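Local coordinates for putative adhesin (Parabacteroides distasonis, PDB 3LJY), which is of unknown function but, as a putative lipoprotein adhesin with an auto-transporter-type head domain, probably takes part in attachment at the cell surface, at residues V19-E24 with D40-E45; H183-A188 with L201-A206. All coordinates share one frame; numbering follows the deposited sequence.

Interaction 1 (V19-E24 with D40-E45); sequences VADYNE and DPSTVE
Val19 and Ser42 meet through their backbones: Val19 N donates to Ser42 O at 3.1 Å, almost straight at the hydrogen (172°). Val44 makes a backbone bond to Ile17, so the antiparallel pairing of strands 12-18 and 43-49 runs on to this point, just past the end of strand 12-18, where the chain leaves for strand 24-27.

Apolar contact follows alongside. Val44 CG2 packs against both methyls of Val19, 3.7 Å from CG1, which is set opposite the carbonyl carbon (chi1 -70°); the two side chains cross at about a right angle. Val19 CG2 also packs on Ser42 CB, again at 3.7 Å. Ile58 and Val60 of strand 56-61 add to the apolar surroundings of Val19. These strands belong to the N-terminal end of a chain of strands and loops, without helix, that grows into a long run of parallel strands, consistent with a right-handed beta-helix-like solenoid of the pectate-lyase-like clan.

The polar contacts gather round Asp21. Its CG stands opposite the backbone N (chi1 -164°), which carries OD1 out to the other segment, where it lies 3.1 Å from Ser42 OG. That hydroxyl is hydrogen-bonded to Asn85 O on strand 80-86. Two waters extend the reach of the carboxylate: one donates to Asp21 OD1 at 2.8 Å and sits by Asp40 O, while the second donates to the same oxygen and accepts from Ser42 N at 3.0 Å. The ring of Tyr22 comes obliquely past Ser42, its CE2 4.3 Å from Ser42 OG, and its own hydroxyl is hydrogen-bonded to Thr84.

Interaction 2 (H183-A188 with L201-A206); sequences HAFGLA and LAEVHA
Glu203 reaches from strand 201-206 to both His183 and Phe185, and its side chain can be followed outward. CB sits over the centre of the Phe185 ring, 3.6 Å from the centroid and 7° off the normal, a CH-pi contact. CG, placed opposite the carbonyl carbon (chi1 -60°), stays over the same ring near CE2 and CZ. CD lies 3.4 Å from Phe185 CE2, the carboxylate turned 25° from the ring plane. At the tip, OE1 takes the hydrogen of His183 ND1 at 2.8 Å, in the imidazole plane but from above the carboxylate plane. OE1 also lies 3.6 Å from Phe185 CD2, while OE2 stays on the same side of the ring, nearest CE2.

In the backbone, Ala184 N donates to Glu203 O at 2.8 Å, part of the parallel pairing between neighbouring strands, probably successive coils of the solenoid. Past it the chain turns a corner through a type I turn, Ala184 to Leu187, and a water fills in for the interrupted pairing: it donates to Ala184 O and Leu187 O and accepts from His205 N. Lys223 makes a cation-pi contact with Phe185. With OE1 accepting from ND1, the carboxylate would probably favour a positive charge on His183.

Interaction 1 comes first along the chain and is complete before interaction 2 begins. Their centres are 35 Å apart and their nearest atoms about 21 Å, so they do not touch; they lie on opposite sides of the chain's centre. A continuous succession of strand pairings nevertheless joins them: strand 43-49 pairs with 80-86, 80-86 with 32-37, and from there parallel partners follow through 99-102, 120-123, 141-144 and 161-164 to 181-184 and 201-206. Interaction 1 thus belongs to the N-terminal end, where antiparallel pairs occur, and interaction 2 to the regular parallel repeat further on. Together they sample two regions of one elongated chain, both within the head-domain family, a form consistent with an adhesin head.

Interaction 1 (V19-E24 with D40-E45)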
ATOM      1  N   VAL A  19      16.981 -11.564 -12.508  1.00 48.74           N
ATOM      2  CA  VAL A  19      15.782 -11.316 -13.292  1.00 48.67           C
ATOM      3  C   VAL A  19      15.977 -10.045 -14.107  1.00 49.00           C
ATOM      4  O   VAL A  19      16.861  -9.229 -13.773  1.00 49.50           O
ATOM      5  CB  VAL A  19      14.535 -11.191 -12.379  1.00 47.70           C
ATOM      6  CG1 VAL A  19      14.185 -12.551 -11.771  1.00 44.43           C
ATOM      7  CG2 VAL A  19      14.755 -10.134 -11.304  1.00 44.44           C
ATOM      8  N   ALA A  20      15.183  -9.898 -15.180  1.00 48.00           N
ATOM      9  CA  ALA A  20      15.187  -8.646 -15.958  1.00 46.26           C
ATOM     10  C   ALA A  20      14.699  -7.571 -15.013  1.00 46.56           C
ATOM     11  O   ALA A  20      14.067  -7.867 -14.018  1.00 48.50           O
ATOM     12  CB  ALA A  20      14.303  -8.729 -17.201  1.00 44.65           C
ATOM     13  N   ASP A  21      15.004  -6.325 -15.312  1.00 48.22           N
ATOM     14  CA  ASP A  21      14.506  -5.218 -14.506  1.00 48.78           C
ATOM     15  C   ASP A  21      12.980  -5.057 -14.686  1.00 48.40           C
ATOM     16  O   ASP A  21      12.429  -5.340 -15.752  1.00 49.21           O
ATOM     17  CB  ASP A  21      15.252  -3.914 -14.841  1.00 48.62           C
ATOM     18  CG  ASP A  21      15.055  -2.849 -13.775  1.00 50.13           C
ATOM     19  OD1 ASP A  21      15.500  -3.077 -12.623  1.00 48.29           O
ATOM     20  OD2 ASP A  21      14.458  -1.790 -14.090  1.00 52.91           O
ATOM     21  N   TYR A  22      12.311  -4.618 -13.622  1.00 46.98           N
ATOM     22  CA  TYR A  22      10.870  -4.524 -13.597  1.00 45.62           C
ATOM     23  C   TYR A  22      10.495  -3.238 -12.855  1.00 45.55           C
ATOM     24  O   TYR A  22      11.266  -2.757 -12.036  1.00 47.49           O
ATOM     25  CB  TYR A  22      10.289  -5.775 -12.918  1.00 44.89           C
ATOM     26  CG  TYR A  22      10.736  -5.936 -11.482  1.00 45.03           C
ATOM     27  CD1 TYR A  22      10.094  -5.254 -10.440  1.00 42.95           C
ATOM     28  CD2 TYR A  22      11.816  -6.750 -11.160  1.00 44.12           C
ATOM     29  CE1 TYR A  22      10.529  -5.392  -9.137  1.00 45.70           C
ATOM     30  CE2 TYR A  22      12.248  -6.884  -9.861  1.00 42.76           C
ATOM     31  CZ  TYR A  22      11.611  -6.207  -8.867  1.00 43.17           C
ATOM     32  OH  TYR A  22      12.047  -6.349  -7.608  1.00 44.75           O
ATOM     33  N   ASN A  23       9.341  -2.660 -13.182  1.00 46.71           N
ATOM     34  CA  ASN A  23       8.835  -1.444 -12.512  1.00 46.03           C
ATOM     35  C   ASN A  23       7.452  -1.659 -11.915  1.00 45.85           C
ATOM     36  O   ASN A  23       6.812  -0.735 -11.421  1.00 44.58           O
ATOM     37  CB  ASN A  23       8.791  -0.260 -13.489  1.00 44.86           C
ATOM     38  CG  ASN A  23       7.714  -0.413 -14.555  1.00 45.18           C
ATOM     39  OD1 ASN A  23       7.267  -1.524 -14.883  1.00 43.26           O
ATOM     40  ND2 ASN A  23       7.293   0.717 -15.108  1.00 43.22           N
ATOM     41  N   GLU A  24       7.004  -2.897 -11.956  1.00 47.09           N
ATOM     42  CA  GLU A  24       5.700  -3.227 -11.478  1.00 49.07           C
ATOM     43  C   GLU A  24       5.745  -4.609 -10.836  1.00 47.16           C
ATOM     44  O   GLU A  24       6.501  -5.497 -11.245  1.00 45.62           O
ATOM     45  CB  GLU A  24       4.683  -3.085 -12.629  1.00 50.40           C
ATOM     46  CG  GLU A  24       3.307  -3.588 -12.288  1.00 56.33           C
ATOM     47  CD  GLU A  24       2.190  -3.049 -13.173  1.00 57.33           C
ATOM     48  OE1 GLU A  24       2.471  -2.406 -14.236  1.00 57.75           O
ATOM     49  OE2 GLU A  24       1.014  -3.295 -12.756  1.00 65.97           O
ATOM     50  N   ASP A  40      21.462  -1.827  -8.379  1.00 55.40           N
ATOM     51  CA  ASP A  40      22.144  -3.124  -8.494  1.00 54.82           C
ATOM     52  C   ASP A  40      21.322  -4.009  -9.418  1.00 53.93           C
ATOM     53  O   ASP A  40      20.115  -3.867  -9.484  1.00 55.40           O
ATOM     54  CB  ASP A  40      22.340  -3.813  -7.132  1.00 55.29           C
ATOM     55  CG  ASP A  40      23.054  -2.928  -6.117  1.00 56.73           C
ATOM     56  OD1 ASP A  40      24.040  -2.286  -6.495  1.00 63.49           O
ATOM     57  OD2 ASP A  40      22.646  -2.854  -4.940  1.00 60.91           O
ATOM     58  N   PRO A  41      21.972  -4.922 -10.138  1.00 53.09           N
ATOM     59  CA  PRO A  41      21.218  -5.829 -10.985  1.00 52.47           C
ATOM     60  C   PRO A  41      20.119  -6.548 -10.198  1.00 52.21           C
ATOM     61  O   PRO A  41      20.361  -7.039  -9.093  1.00 53.35           O
ATOM     62  CB  PRO A  41      22.279  -6.821 -11.471  1.00 52.52           C
ATOM     63  CG  PRO A  41      23.551  -6.077 -11.382  1.00 52.49           C
ATOM     64  CD  PRO A  41      23.422  -5.172 -10.208  1.00 52.70           C
ATOM     65  N   SER A  42      18.920  -6.579 -10.780  1.00 50.86           N
ATOM     66  CA  SER A  42      17.758  -7.162 -10.141  1.00 48.82           C
ATOM     67  C   SER A  42      17.949  -8.640  -9.868  1.00 49.50           C
ATOM     68  O   SER A  42      18.373  -9.396 -10.737  1.00 50.73           O
ATOM     69  CB  SER A  42      16.516  -6.909 -10.978  1.00 47.30           C
ATOM     70  OG  SER A  42      16.183  -5.537 -10.867  1.00 46.23           O
ATOM     71  N   THR A  43      17.666  -9.029  -8.630  1.00 48.80           N
ATOM     72  CA  THR A  43      17.622 -10.431  -8.232  1.00 48.00           C
ATOM     73  C   THR A  43      16.276 -10.701  -7.536  1.00 47.29           C
ATOM     74  O   THR A  43      15.622  -9.769  -7.055  1.00 46.10           O
ATOM     75  CB  THR A  43      18.833 -10.785  -7.310  1.00 48.32           C
ATOM     76  OG1 THR A  43      18.868  -9.931  -6.154  1.00 44.16           O
ATOM     77  CG2 THR A  43      20.184 -10.643  -8.089  1.00 46.59           C
ATOM     78  N   VAL A  44      15.852 -11.962  -7.545  1.00 46.91           N
ATOM     79  CA  VAL A  44      14.786 -12.451  -6.693  1.00 45.07           C
ATOM     80  C   VAL A  44      15.342 -13.584  -5.821  1.00 45.32           C
ATOM     81  O   VAL A  44      15.864 -14.551  -6.340  1.00 45.32           O
ATOM     82  CB  VAL A  44      13.567 -12.960  -7.532  1.00 45.09           C
ATOM     83  CG1 VAL A  44      12.520 -13.588  -6.598  1.00 40.66           C
ATOM     84  CG2 VAL A  44      12.954 -11.823  -8.404  1.00 38.84           C
ATOM     85  N   GLU A  45      15.256 -13.442  -4.497  1.00 46.64           N
ATOM     86  CA  GLU A  45      15.557 -14.525  -3.556  1.00 46.74           C
ATOM     87  C   GLU A  45      14.287 -15.032  -2.910  1.00 45.84           C
ATOM     88  O   GLU A  45      13.507 -14.248  -2.411  1.00 46.15           O
ATOM     89  CB  GLU A  45      16.468 -14.033  -2.432  1.00 48.56           C
ATOM     90  CG  GLU A  45      16.892 -15.128  -1.407  1.00 48.51           C
ATOM     91  CD  GLU A  45      17.875 -14.612  -0.337  1.00 51.11           C
ATOM     92  OE1 GLU A  45      17.953 -13.379  -0.098  1.00 53.65           O
ATOM     93  OE2 GLU A  45      18.566 -15.461   0.283  1.00 57.42           O
TER
HETATM   94  O   HOH W   1      17.650  -2.965 -10.817  1.00 44.85           O
HETATM   95  O   HOH W   2      18.160  -4.581 -12.878  1.00 49.89           O

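Interaction 2 (H183-A188 with L201-A206)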
ATOM      1  N   HIS A 183      -5.833   7.523   8.611  1.00 45.17           N
ATOM      2  CA  HIS A 183      -5.101   8.122   9.739  1.00 45.86           C
ATOM      3  C   HIS A 183      -3.934   8.928   9.206  1.00 44.65           C
ATOM      4  O   HIS A 183      -2.853   8.379   9.005  1.00 46.60           O
ATOM      5  CB  HIS A 183      -4.595   7.044  10.697  1.00 44.83           C
ATOM      6  CG  HIS A 183      -5.688   6.303  11.381  1.00 45.23           C
ATOM      7  ND1 HIS A 183      -6.447   6.860  12.387  1.00 48.34           N
ATOM      8  CD2 HIS A 183      -6.160   5.050  11.202  1.00 45.69           C
ATOM      9  CE1 HIS A 183      -7.345   5.985  12.796  1.00 47.62           C
ATOM     10  NE2 HIS A 183      -7.179   4.871  12.107  1.00 49.12           N
ATOM     11  N   ALA A 184      -4.166  10.206   8.942  1.00 44.95           N
ATOM     12  CA  ALA A 184      -3.170  11.055   8.295  1.00 45.21           C
ATOM     13  C   ALA A 184      -3.016  12.406   8.988  1.00 45.50           C
ATOM     14  O   ALA A 184      -2.785  13.438   8.316  1.00 46.29           O
ATOM     15  CB  ALA A 184      -3.501  11.234   6.843  1.00 41.71           C
ATOM     16  N   PHE A 185      -3.152  12.399  10.318  1.00 45.14           N
ATOM     17  CA  PHE A 185      -2.894  13.581  11.137  1.00 45.24           C
ATOM     18  C   PHE A 185      -1.472  14.135  10.925  1.00 46.26           C
ATOM     19  O   PHE A 185      -1.260  15.349  10.993  1.00 47.03           O
ATOM     20  CB  PHE A 185      -3.059  13.283  12.644  1.00 44.71           C
ATOM     21  CG  PHE A 185      -4.456  13.456  13.178  1.00 46.28           C
ATOM     22  CD1 PHE A 185      -5.309  14.444  12.697  1.00 47.01           C
ATOM     23  CD2 PHE A 185      -4.912  12.648  14.213  1.00 46.37           C
ATOM     24  CE1 PHE A 185      -6.597  14.587  13.210  1.00 46.21           C
ATOM     25  CE2 PHE A 185      -6.195  12.801  14.727  1.00 44.39           C
ATOM     26  CZ  PHE A 185      -7.030  13.776  14.225  1.00 44.24           C
ATOM     27  N   GLY A 186      -0.503  13.238  10.718  1.00 46.73           N
ATOM     28  CA  GLY A 186       0.898  13.614  10.560  1.00 46.70           C
ATOM     29  C   GLY A 186       1.334  14.035   9.155  1.00 47.79           C
ATOM     30  O   GLY A 186       2.458  14.542   8.960  1.00 48.35           O
ATOM     31  N   LEU A 187       0.480  13.828   8.157  1.00 47.39           N
ATOM     32  CA  LEU A 187       0.741  14.351   6.813  1.00 46.44           C
ATOM     33  C   LEU A 187       0.123  15.745   6.611  1.00 46.63           C
ATOM     34  O   LEU A 187      -1.097  15.911   6.475  1.00 47.37           O
ATOM     35  CB  LEU A 187       0.206  13.394   5.757  1.00 47.00           C
ATOM     36  CG  LEU A 187       0.524  13.693   4.285  1.00 46.03           C
ATOM     37  CD1 LEU A 187       1.968  13.520   4.019  1.00 41.98           C
ATOM     38  CD2 LEU A 187      -0.308  12.828   3.380  1.00 41.36           C
ATOM     39  N   ALA A 188       1.001  16.736   6.525  1.00 46.07           N
ATOM     40  CA  ALA A 188       0.644  18.125   6.330  1.00 45.19           C
ATOM     41  C   ALA A 188       0.324  18.350   4.874  1.00 45.22           C
ATOM     42  O   ALA A 188       1.183  18.187   4.023  1.00 45.25           O
ATOM     43  CB  ALA A 188       1.839  19.005   6.768  1.00 44.47           C
ATOM     44  N   LEU A 201     -13.905   7.024   9.162  1.00 47.95           N
ATOM     45  CA  LEU A 201     -13.277   8.188   9.811  1.00 46.81           C
ATOM     46  C   LEU A 201     -12.064   8.634   9.024  1.00 45.48           C
ATOM     47  O   LEU A 201     -11.241   7.813   8.690  1.00 45.12           O
ATOM     48  CB  LEU A 201     -12.801   7.830  11.237  1.00 46.82           C
ATOM     49  CG  LEU A 201     -11.864   8.755  12.051  1.00 47.62           C
ATOM     50  CD1 LEU A 201     -12.515  10.104  12.442  1.00 41.92           C
ATOM     51  CD2 LEU A 201     -11.365   8.030  13.333  1.00 44.80           C
ATOM     52  N   ALA A 202     -11.966   9.929   8.708  1.00 45.93           N
ATOM     53  CA  ALA A 202     -10.721  10.510   8.151  1.00 45.36           C
ATOM     54  C   ALA A 202     -10.160  11.479   9.167  1.00 45.50           C
ATOM     55  O   ALA A 202     -10.842  12.431   9.546  1.00 45.51           O
ATOM     56  CB  ALA A 202     -10.928  11.232   6.806  1.00 43.18           C
ATOM     57  N   GLU A 203      -8.944  11.186   9.622  1.00 46.01           N
ATOM     58  CA  GLU A 203      -8.107  12.093  10.426  1.00 46.00           C
ATOM     59  C   GLU A 203      -7.067  12.731   9.537  1.00 44.36           C
ATOM     60  O   GLU A 203      -6.223  12.042   8.962  1.00 44.71           O
ATOM     61  CB  GLU A 203      -7.383  11.329  11.523  1.00 46.13           C
ATOM     62  CG  GLU A 203      -8.285  10.630  12.488  1.00 48.10           C
ATOM     63  CD  GLU A 203      -7.533   9.909  13.592  1.00 49.75           C
ATOM     64  OE1 GLU A 203      -6.351   9.432  13.389  1.00 48.95           O
ATOM     65  OE2 GLU A 203      -8.165   9.814  14.683  1.00 54.22           O
ATOM     66  N   VAL A 204      -7.114  14.042   9.422  1.00 45.25           N
ATOM     67  CA  VAL A 204      -6.344  14.759   8.395  1.00 44.96           C
ATOM     68  C   VAL A 204      -5.649  16.002   8.964  1.00 46.07           C
ATOM     69  O   VAL A 204      -5.929  16.450  10.076  1.00 45.27           O
ATOM     70  CB  VAL A 204      -7.267  15.116   7.166  1.00 44.78           C
ATOM     71  CG1 VAL A 204      -8.076  13.888   6.723  1.00 43.20           C
ATOM     72  CG2 VAL A 204      -8.232  16.282   7.467  1.00 41.43           C
ATOM     73  N   HIS A 205      -4.718  16.547   8.195  1.00 48.63           N
ATOM     74  CA  HIS A 205      -4.034  17.786   8.543  1.00 48.33           C
ATOM     75  C   HIS A 205      -3.929  18.679   7.289  1.00 48.26           C
ATOM     76  O   HIS A 205      -3.210  18.386   6.356  1.00 48.12           O
ATOM     77  CB  HIS A 205      -2.672  17.476   9.187  1.00 49.01           C
ATOM     78  CG  HIS A 205      -1.898  18.696   9.574  1.00 50.95           C
ATOM     79  ND1 HIS A 205      -0.544  18.675   9.813  1.00 53.11           N
ATOM     80  CD2 HIS A 205      -2.288  19.982   9.732  1.00 49.32           C
ATOM     81  CE1 HIS A 205      -0.134  19.894  10.112  1.00 52.16           C
ATOM     82  NE2 HIS A 205      -1.173  20.706  10.067  1.00 50.11           N
ATOM     83  N   ALA A 206      -4.715  19.748   7.260  1.00 50.09           N
ATOM     84  CA  ALA A 206      -4.696  20.737   6.161  1.00 49.91           C
ATOM     85  C   ALA A 206      -4.040  22.000   6.704  1.00 50.35           C
ATOM     86  O   ALA A 206      -4.289  22.374   7.844  1.00 50.13           O
ATOM     87  CB  ALA A 206      -6.119  21.023   5.635  1.00 46.15           C
TER
HETATM   88  O   HOH W   3      -3.425  14.604   6.125  1.00 31.19           O